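Local coordinates for protein malyl-CoA lyase/beta-methylmalyl-CoA lyase (Methylobacterium extorquens, PDB 5UGR) that is a lyase of the HpcH/HpaI aldolase/citrate lyase family, with a TIM-barrel fold, and assembles as a hexamer, at residues S187-K192 with R198-Q203. Sequence-based numbering, arbitrary orientation. Where two conformers were deposited one is given.
Sequences SVLTDK and RQTHWQ
Val188 and His201 form the hydrogen-bonded pair of a two-stranded antiparallel hairpin: Val188 N donates to His201 O and His201 N to Val188 O, both at 2.9 Å. Past the strand ends the pairing continues with Thr190 N to Gln199 O, and side chains join in: Thr190 OG1, held between its own backbone N and carbonyl carbon (chi1 71°), accepts Gln199 N at 2.8 Å, and Arg198 NE donates to Thr190 O at 2.9 Å, a nearly straight bond (171°) lying in the guanidinium plane. Arg198 NH2 also donates to a water that in turn bonds Leu189 O and Asp191 OD1, while its salt bridge goes to Asp234 of a second subunit. His201 O takes a further bond, from Gln203 NE2 at 2.9 Å, on the opposite face of its carbonyl plane from Val188 N.

Van der Waals contacts fill in around these bonds. Leu189 CD2 sits over the centre of the Arg198 guanidinium, 3.5 Å from Arg198 CZ, and the aliphatic stems of Lys192 and Arg198 cross at a slant. Thr200 CG2 packs on Ser187 CB and OG, the hydroxyl being hydrogen-bonded to Ala184 O.

The hairpin projects from the barrel into the assembly, where His201 ND1 bonds Trp202 N of the second subunit and a third subunit reciprocates. Bonds at its edge and a methyl over one face restrain the Arg198 guanidinium, consistent with a preset orientation toward Asp234 of the second subunit.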
loop_
_atom_site.group_PDB
_atom_site.type_symbol
_atom_site.label_atom_id
_atom_site.label_comp_id
_atom_site.label_asym_id
_atom_site.label_seq_id
_atom_site.Cartn_x
_atom_site.Cartn_y
_atom_site.Cartn_z
ATOM N N SER A 187 -32.774 14.166 10.142
ATOM C CA SER A 187 -33.733 14.863 9.300
ATOM C C SER A 187 -33.172 16.217 8.987
ATOM O O SER A 187 -32.303 16.729 9.701
ATOM C CB SER A 187 -35.093 14.975 10.032
ATOM O OG SER A 187 -35.013 15.713 11.236
ATOM N N VAL A 188 -33.688 16.771 7.886
ATOM C CA VAL A 188 -33.388 18.148 7.543
ATOM C C VAL A 188 -34.600 19.041 7.722
ATOM O O VAL A 188 -35.742 18.638 7.492
ATOM C CB VAL A 188 -32.772 18.341 6.151
ATOM C CG1 VAL A 188 -31.458 17.556 6.015
ATOM C CG2 VAL A 188 -33.774 18.013 5.057
ATOM N N LEU A 189 -34.303 20.255 8.183
ATOM C CA LEU A 189 -35.334 21.320 8.378
ATOM C C LEU A 189 -35.196 22.252 7.197
ATOM O O LEU A 189 -34.123 22.830 7.005
ATOM C CB LEU A 189 -35.092 22.066 9.663
ATOM C CG LEU A 189 -36.099 23.179 10.030
ATOM C CD1 LEU A 189 -37.476 22.619 10.214
ATOM C CD2 LEU A 189 -35.614 23.966 11.263
ATOM N N THR A 190 -36.202 22.328 6.352
ATOM C CA THR A 190 -36.093 23.121 5.162
ATOM C C THR A 190 -36.031 24.625 5.475
ATOM O O THR A 190 -36.459 25.092 6.507
ATOM C CB THR A 190 -37.223 22.813 4.169
ATOM O OG1 THR A 190 -38.486 23.313 4.641
ATOM C CG2 THR A 190 -37.280 21.291 3.870
ATOM N N ASP A 191 -35.440 25.375 4.527
ATOM C CA ASP A 191 -35.469 26.804 4.592
ATOM C C ASP A 191 -36.907 27.303 4.412
ATOM O O ASP A 191 -37.684 26.698 3.688
ATOM C CB ASP A 191 -34.569 27.382 3.482
ATOM C CG ASP A 191 -33.095 26.978 3.621
ATOM O OD1 ASP A 191 -32.560 26.924 4.753
ATOM O OD2 ASP A 191 -32.452 26.735 2.585
ATOM N N LYS A 192 -37.251 28.410 5.076
ATOM C CA LYS A 192 -38.622 28.967 4.972
ATOM C C LYS A 192 -39.016 29.160 3.546
ATOM O O LYS A 192 -38.240 29.744 2.750
ATOM C CB LYS A 192 -38.791 30.257 5.727
ATOM C CG LYS A 192 -38.683 30.116 7.219
ATOM C CD LYS A 192 -38.913 31.425 8.013
ATOM C CE LYS A 192 -38.949 31.114 9.496
ATOM N NZ LYS A 192 -39.373 32.313 10.261
ATOM N N ARG A 198 -41.529 25.734 7.214
ATOM C CA ARG A 198 -40.402 24.853 7.177
ATOM C C ARG A 198 -40.806 23.423 7.416
ATOM O O ARG A 198 -41.454 23.136 8.436
ATOM C CB ARG A 198 -39.363 25.266 8.225
ATOM C CG ARG A 198 -38.960 26.691 8.178
ATOM C CD ARG A 198 -37.981 27.042 9.296
ATOM N NE ARG A 198 -36.620 26.681 8.964
ATOM C CZ ARG A 198 -35.547 27.072 9.667
ATOM N NH1 ARG A 198 -35.668 27.810 10.768
ATOM N NH2 ARG A 198 -34.313 26.793 9.207
ATOM N N GLN A 199 -40.428 22.517 6.501
ATOM C CA GLN A 199 -40.801 21.100 6.629
ATOM C C GLN A 199 -39.624 20.341 7.246
ATOM O O GLN A 199 -38.465 20.796 7.163
ATOM C CB GLN A 199 -41.100 20.471 5.278
ATOM C CG GLN A 199 -42.164 21.178 4.505
ATOM C CD GLN A 199 -43.374 21.525 5.241
ATOM O OE1 GLN A 199 -43.924 20.705 6.033
ATOM N NE2 GLN A 199 -43.864 22.753 4.984
ATOM N N THR A 200 -39.921 19.183 7.817
ATOM C CA THR A 200 -38.897 18.269 8.329
ATOM C C THR A 200 -38.937 17.035 7.427
ATOM O O THR A 200 -39.910 16.258 7.458
ATOM C CB THR A 200 -39.138 17.941 9.805
ATOM O OG1 THR A 200 -39.005 19.151 10.583
ATOM C CG2 THR A 200 -38.166 16.881 10.305
ATOM N N HIS A 201 -37.847 16.827 6.698
ATOM C CA HIS A 201 -37.711 15.688 5.787
ATOM C C HIS A 201 -36.697 14.688 6.340
ATOM O O HIS A 201 -35.525 15.008 6.571
ATOM C CB HIS A 201 -37.343 16.135 4.388
ATOM C CG HIS A 201 -38.447 16.908 3.730
ATOM N ND1 HIS A 201 -38.254 17.649 2.601
ATOM C CD2 HIS A 201 -39.770 16.996 4.011
ATOM C CE1 HIS A 201 -39.387 18.207 2.234
ATOM N NE2 HIS A 201 -40.327 17.819 3.067
ATOM N N TRP A 202 -37.184 13.493 6.625
ATOM C CA TRP A 202 -36.361 12.487 7.271
ATOM C C TRP A 202 -35.354 11.907 6.304
ATOM O O TRP A 202 -35.629 11.779 5.098
ATOM C CB TRP A 202 -37.200 11.390 7.921
ATOM C CG TRP A 202 -38.096 11.822 9.048
ATOM C CD1 TRP A 202 -38.831 12.967 9.143
ATOM C CD2 TRP A 202 -38.443 11.028 10.183
ATOM N NE1 TRP A 202 -39.624 12.926 10.266
ATOM C CE2 TRP A 202 -39.411 11.742 10.924
ATOM C CE3 TRP A 202 -38.044 9.777 10.633
ATOM C CZ2 TRP A 202 -39.948 11.244 12.112
ATOM C CZ3 TRP A 202 -38.595 9.285 11.814
ATOM C CH2 TRP A 202 -39.523 10.017 12.530
ATOM N N GLN A 203 -34.173 11.625 6.820
ATOM C CA GLN A 203 -33.083 11.041 6.052
ATOM C C GLN A 203 -32.814 9.624 6.519
ATOM O O GLN A 203 -33.393 9.157 7.508
ATOM C CB GLN A 203 -31.805 11.900 6.176
ATOM C CG GLN A 203 -32.013 13.367 5.884
ATOM C CD GLN A 203 -32.458 13.676 4.531
ATOM O OE1 GLN A 203 -31.843 13.273 3.542
ATOM N NE2 GLN A 203 -33.636 14.448 4.457
HETATM O O HOH W 1 -33.123 25.382 6.991
#